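Local coordinates for protein beta sliding clamp (Bartonella birtlesii LL-WM9, PDB 6PTR) that probably forms, as a head-to-tail homodimer, a ring around DNA that tethers DNA polymerases and other proteins and makes them processive, at residues Thr34-Glu46 against Leu118-Leu130. Sequence-based numbering, arbitrary orientation.
Sequences TVPILSNVLIDAE and LQCLPKIDFPESL. With EDO (1,2-ethanediol), chain Q.
The ring of F126 lies against strand 40-46 and the short 3-10 turn before it, and apolar packing around this ring makes up much of the contact. L42 covers one face: L42 CB sits almost on the ring normal, 3.9 Å from the centroid of the F126 ring, in a CH-pi contact. The following residue, P127, lies over the opposite face with its CD, offset toward the rim. At the edge, F126 CE1 comes within 3.5 Å of the backbone oxygen N40 O. I37 approaches the ring obliquely through CG1, 3.9 Å from F126 CD1. Its chi1 of -168° puts CG1 beside the ring and the backbone oxygen of D125, and chi2 of 61° turns I37 CD1 toward D125 CB and L121 CB, the latter at 3.8 Å. L38 points its CB off the other segment, yet L38 CD2 returns to touch P127 CG at 3.9 Å.

One direct polar link crosses the contact. K123, extended along its whole length, lays its CG against L42 CD1 (3.7 Å) and carries NZ on to D44, where K123 NZ forms a short salt bridge of 2.6 Å to D44 OD2, entering by the syn lone pair. Near the other end of strand 40-46, a water accepts from N40 ND2 and donates to Q119 O, while N40 ND2 also hydrogen-bonds T76 OG1 on strand 71-78. T76 OG1 hydrogen-bonds L121 O as well, tying the two segments together a second time.

The contact lays the connection leaving strand 114-119 across one face of the sheet containing strand 40-46, within the clamp's N-terminal domain. At its start, Q119 NE2 hydrogen-bonds P312 O of the second subunit. Apolar packing thus holds the F126 ring on the sheet, while the partly solvent-exposed K123-D44 pair and the N40 bonds fix where the connection lies.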
loop_
_atom_site.group_PDB
_atom_site.type_symbol
_atom_site.label_atom_id
_atom_site.label_comp_id
_atom_site.label_asym_id
_atom_site.label_seq_id
_atom_site.Cartn_x
_atom_site.Cartn_y
_atom_site.Cartn_z
ATOM N N THR C 34 -2.517 -2.191 24.348
ATOM C CA THR C 34 -3.586 -2.904 25.032
ATOM C C THR C 34 -4.129 -2.203 26.280
ATOM O O THR C 34 -5.139 -2.664 26.826
ATOM C CB THR C 34 -3.106 -4.320 25.411
ATOM O OG1 THR C 34 -4.230 -5.199 25.525
ATOM C CG2 THR C 34 -2.332 -4.295 26.729
ATOM N N VAL C 35 -3.516 -1.115 26.741
ATOM C CA VAL C 35 -3.986 -0.383 27.917
ATOM C C VAL C 35 -5.009 0.650 27.442
ATOM O O VAL C 35 -4.626 1.586 26.729
ATOM C CB VAL C 35 -2.828 0.293 28.660
ATOM C CG1 VAL C 35 -3.360 1.288 29.680
ATOM C CG2 VAL C 35 -1.944 -0.746 29.328
ATOM N N PRO C 36 -6.288 0.536 27.828
ATOM C CA PRO C 36 -7.341 1.292 27.122
ATOM C C PRO C 36 -7.133 2.795 27.064
ATOM O O PRO C 36 -7.341 3.382 25.995
ATOM C CB PRO C 36 -8.611 0.930 27.907
ATOM C CG PRO C 36 -8.325 -0.428 28.447
ATOM C CD PRO C 36 -6.854 -0.444 28.773
ATOM N N ILE C 37 -6.737 3.445 28.170
ATOM C CA ILE C 37 -6.580 4.902 28.137
ATOM C C ILE C 37 -5.514 5.321 27.122
ATOM O O ILE C 37 -5.597 6.412 26.534
ATOM C CB ILE C 37 -6.256 5.448 29.551
ATOM C CG1 ILE C 37 -6.396 6.971 29.582
ATOM C CG2 ILE C 37 -4.865 5.045 30.003
ATOM C CD1 ILE C 37 -7.793 7.449 29.261
ATOM N N LEU C 38 -4.500 4.484 26.898
ATOM C CA LEU C 38 -3.417 4.885 26.001
ATOM C C LEU C 38 -3.808 4.837 24.532
ATOM O O LEU C 38 -3.037 5.311 23.690
ATOM C CB LEU C 38 -2.175 4.014 26.230
ATOM C CG LEU C 38 -1.521 4.191 27.597
ATOM C CD1 LEU C 38 -0.361 3.224 27.740
ATOM C CD2 LEU C 38 -1.078 5.654 27.828
ATOM N N SER C 39 -4.968 4.277 24.204
ATOM C CA SER C 39 -5.492 4.344 22.848
ATOM C C SER C 39 -6.271 5.627 22.585
ATOM O O SER C 39 -6.710 5.851 21.456
ATOM C CB SER C 39 -6.368 3.121 22.565
ATOM O OG SER C 39 -5.564 1.958 22.545
ATOM N N ASN C 40 -6.407 6.485 23.575
ATOM C CA ASN C 40 -7.260 7.656 23.462
ATOM C C ASN C 40 -6.448 8.928 23.279
ATOM O O ASN C 40 -5.286 9.013 23.689
ATOM C CB ASN C 40 -8.146 7.778 24.700
ATOM C CG ASN C 40 -9.288 6.782 24.679
ATOM O OD1 ASN C 40 -9.265 5.800 23.921
ATOM N ND2 ASN C 40 -10.294 7.025 25.502
ATOM N N VAL C 41 -7.075 9.929 22.644
ATOM C CA VAL C 41 -6.543 11.288 22.627
ATOM C C VAL C 41 -7.300 12.099 23.668
ATOM O O VAL C 41 -8.528 11.989 23.794
ATOM C CB VAL C 41 -6.652 11.936 21.234
ATOM C CG1 VAL C 41 -8.081 11.878 20.721
ATOM C CG2 VAL C 41 -6.198 13.407 21.299
ATOM N N LEU C 42 -6.563 12.880 24.452
ATOM C CA LEU C 42 -7.173 13.801 25.401
ATOM C C LEU C 42 -7.548 15.079 24.675
ATOM O O LEU C 42 -6.725 15.655 23.961
ATOM C CB LEU C 42 -6.215 14.124 26.547
ATOM C CG LEU C 42 -6.639 15.288 27.468
ATOM C CD1 LEU C 42 -7.946 14.953 28.209
ATOM C CD2 LEU C 42 -5.538 15.611 28.433
ATOM N N ILE C 43 -8.791 15.519 24.858
ATOM C CA ILE C 43 -9.275 16.786 24.316
ATOM C C ILE C 43 -9.539 17.678 25.504
ATOM O O ILE C 43 -10.335 17.311 26.372
ATOM C CB ILE C 43 -10.565 16.613 23.496
ATOM C CG1 ILE C 43 -10.383 15.578 22.392
ATOM C CG2 ILE C 43 -11.003 17.982 22.901
ATOM C CD1 ILE C 43 -11.649 15.366 21.582
ATOM N N ASP C 44 -8.885 18.842 25.563
ATOM C CA ASP C 44 -9.002 19.719 26.730
ATOM C C ASP C 44 -9.319 21.115 26.230
ATOM O O ASP C 44 -8.482 21.741 25.574
ATOM C CB ASP C 44 -7.712 19.711 27.561
ATOM C CG ASP C 44 -7.952 20.023 29.026
ATOM O OD1 ASP C 44 -8.892 20.784 29.336
ATOM O OD2 ASP C 44 -7.190 19.522 29.880
ATOM N N ALA C 45 -10.522 21.609 26.550
ATOM C CA ALA C 45 -11.019 22.884 26.054
ATOM C C ALA C 45 -11.146 23.867 27.212
ATOM O O ALA C 45 -11.935 23.649 28.134
ATOM C CB ALA C 45 -12.367 22.692 25.366
ATOM N N GLU C 46 -10.367 24.941 27.172
ATOM C CA GLU C 46 -10.429 25.938 28.234
ATOM C C GLU C 46 -9.832 27.223 27.692
ATOM O O GLU C 46 -8.918 27.179 26.867
ATOM C CB GLU C 46 -9.651 25.457 29.470
ATOM C CG GLU C 46 -10.096 26.014 30.778
ATOM C CD GLU C 46 -9.212 25.515 31.894
ATOM O OE1 GLU C 46 -9.330 26.027 33.026
ATOM O OE2 GLU C 46 -8.389 24.613 31.625
ATOM N N LEU C 118 -19.790 8.425 21.240
ATOM C CA LEU C 118 -18.612 7.573 21.399
ATOM C C LEU C 118 -18.357 7.292 22.874
ATOM O O LEU C 118 -18.388 8.205 23.700
ATOM C CB LEU C 118 -17.363 8.200 20.777
ATOM C CG LEU C 118 -17.323 8.441 19.271
ATOM C CD1 LEU C 118 -15.911 8.871 18.879
ATOM C CD2 LEU C 118 -17.752 7.194 18.506
ATOM N N GLN C 119 -18.102 6.027 23.189
ATOM C CA GLN C 119 -17.659 5.644 24.520
ATOM C C GLN C 119 -16.271 6.208 24.779
ATOM O O GLN C 119 -15.346 5.988 23.996
ATOM C CB GLN C 119 -17.648 4.122 24.654
ATOM C CG GLN C 119 -19.013 3.470 24.591
ATOM C CD GLN C 119 -18.925 1.961 24.402
ATOM O OE1 GLN C 119 -17.846 1.372 24.505
ATOM N NE2 GLN C 119 -20.058 1.333 24.122
ATOM N N CYS C 120 -16.124 6.909 25.900
ATOM C CA CYS C 120 -14.930 7.673 26.219
ATOM C C CYS C 120 -14.416 7.297 27.607
ATOM O O CYS C 120 -14.995 6.470 28.316
ATOM C CB CYS C 120 -15.229 9.168 26.165
ATOM S SG CYS C 120 -15.440 9.767 24.479
ATOM N N LEU C 121 -13.319 7.941 27.991
ATOM C CA LEU C 121 -12.756 7.800 29.317
ATOM C C LEU C 121 -12.415 9.192 29.836
ATOM O O LEU C 121 -12.013 10.064 29.056
ATOM C CB LEU C 121 -11.509 6.905 29.278
ATOM C CG LEU C 121 -11.774 5.437 28.930
ATOM C CD1 LEU C 121 -10.479 4.686 28.692
ATOM C CD2 LEU C 121 -12.580 4.765 30.038
ATOM N N PRO C 122 -12.578 9.443 31.131
ATOM C CA PRO C 122 -12.409 10.810 31.646
ATOM C C PRO C 122 -10.952 11.246 31.649
ATOM O O PRO C 122 -10.026 10.437 31.713
ATOM C CB PRO C 122 -12.959 10.726 33.079
ATOM C CG PRO C 122 -12.767 9.294 33.468
ATOM C CD PRO C 122 -13.021 8.508 32.182
ATOM N N LYS C 123 -10.765 12.569 31.604
ATOM C CA LYS C 123 -9.423 13.149 31.647
ATOM C C LYS C 123 -8.605 12.658 32.840
ATOM O O LYS C 123 -7.382 12.472 32.726
ATOM C CB LYS C 123 -9.523 14.673 31.687
ATOM C CG LYS C 123 -8.176 15.355 31.866
ATOM C CD LYS C 123 -8.289 16.868 32.040
ATOM C CE LYS C 123 -6.909 17.486 32.306
ATOM N NZ LYS C 123 -6.973 18.978 32.426
ATOM N N ILE C 124 -9.248 12.449 33.993
ATOM C CA ILE C 124 -8.491 12.074 35.186
ATOM C C ILE C 124 -7.755 10.755 35.006
ATOM O O ILE C 124 -6.763 10.512 35.694
ATOM C CB ILE C 124 -9.369 11.984 36.457
ATOM C CG1 ILE C 124 -10.546 11.025 36.259
ATOM C CG2 ILE C 124 -9.785 13.365 36.942
ATOM C CD1 ILE C 124 -11.169 10.595 37.562
ATOM N N ASP C 125 -8.233 9.884 34.113
ATOM C CA ASP C 125 -7.538 8.633 33.838
ATOM C C ASP C 125 -6.296 8.837 32.985
ATOM O O ASP C 125 -5.424 7.964 32.965
ATOM C CB ASP C 125 -8.451 7.645 33.102
ATOM C CG ASP C 125 -9.612 7.147 33.947
ATOM O OD1 ASP C 125 -9.600 7.355 35.177
ATOM O OD2 ASP C 125 -10.541 6.540 33.358
ATOM N N PHE C 126 -6.211 9.953 32.269
ATOM C CA PHE C 126 -5.163 10.141 31.273
ATOM C C PHE C 126 -3.834 10.472 31.944
ATOM O O PHE C 126 -3.807 11.170 32.964
ATOM C CB PHE C 126 -5.548 11.247 30.301
ATOM C CG PHE C 126 -4.784 11.201 29.012
ATOM C CD1 PHE C 126 -5.166 10.318 28.026
ATOM C CD2 PHE C 126 -3.679 11.995 28.807
ATOM C CE1 PHE C 126 -4.464 10.255 26.826
ATOM C CE2 PHE C 126 -2.971 11.922 27.602
ATOM C CZ PHE C 126 -3.371 11.057 26.632
ATOM N N PRO C 127 -2.723 9.960 31.413
ATOM C CA PRO C 127 -1.412 10.284 31.993
ATOM C C PRO C 127 -1.134 11.774 31.905
ATOM O O PRO C 127 -1.292 12.398 30.853
ATOM C CB PRO C 127 -0.428 9.482 31.126
ATOM C CG PRO C 127 -1.241 8.356 30.572
ATOM C CD PRO C 127 -2.627 8.942 30.355
ATOM N N GLU C 128 -0.723 12.346 33.020
ATOM C CA GLU C 128 -0.226 13.708 33.039
ATOM C C GLU C 128 1.082 13.695 33.803
ATOM O O GLU C 128 1.187 13.029 34.836
ATOM C CB GLU C 128 -1.223 14.673 33.685
ATOM C CG GLU C 128 -0.714 16.103 33.722
ATOM C CD GLU C 128 -1.806 17.130 33.937
ATOM O OE1 GLU C 128 -2.943 16.750 34.284
ATOM O OE2 GLU C 128 -1.513 18.332 33.754
ATOM N N SER C 129 2.080 14.390 33.273
ATOM C CA SER C 129 3.386 14.499 33.904
ATOM C C SER C 129 3.470 15.754 34.767
ATOM O O SER C 129 2.697 16.700 34.611
ATOM C CB SER C 129 4.493 14.538 32.847
ATOM O OG SER C 129 4.399 13.441 31.960
ATOM N N LEU C 130 4.447 15.758 35.675
ATOM C CA LEU C 130 4.850 17.001 36.312
ATOM C C LEU C 130 5.441 17.948 35.267
ATOM O O LEU C 130 5.791 17.524 34.159
ATOM C CB LEU C 130 5.871 16.731 37.412
ATOM C CG LEU C 130 5.346 16.026 38.652
ATOM C CD1 LEU C 130 6.512 15.711 39.551
ATOM C CD2 LEU C 130 4.325 16.902 39.365
HETATM C C1 EDO Q . 7.290 11.716 28.328
HETATM O O1 EDO Q . 7.565 10.750 29.351
HETATM C C2 EDO Q . 5.913 12.313 28.580
HETATM O O2 EDO Q . 6.038 13.515 29.351
HETATM O O HOH W 1 -12.837 5.286 25.399
#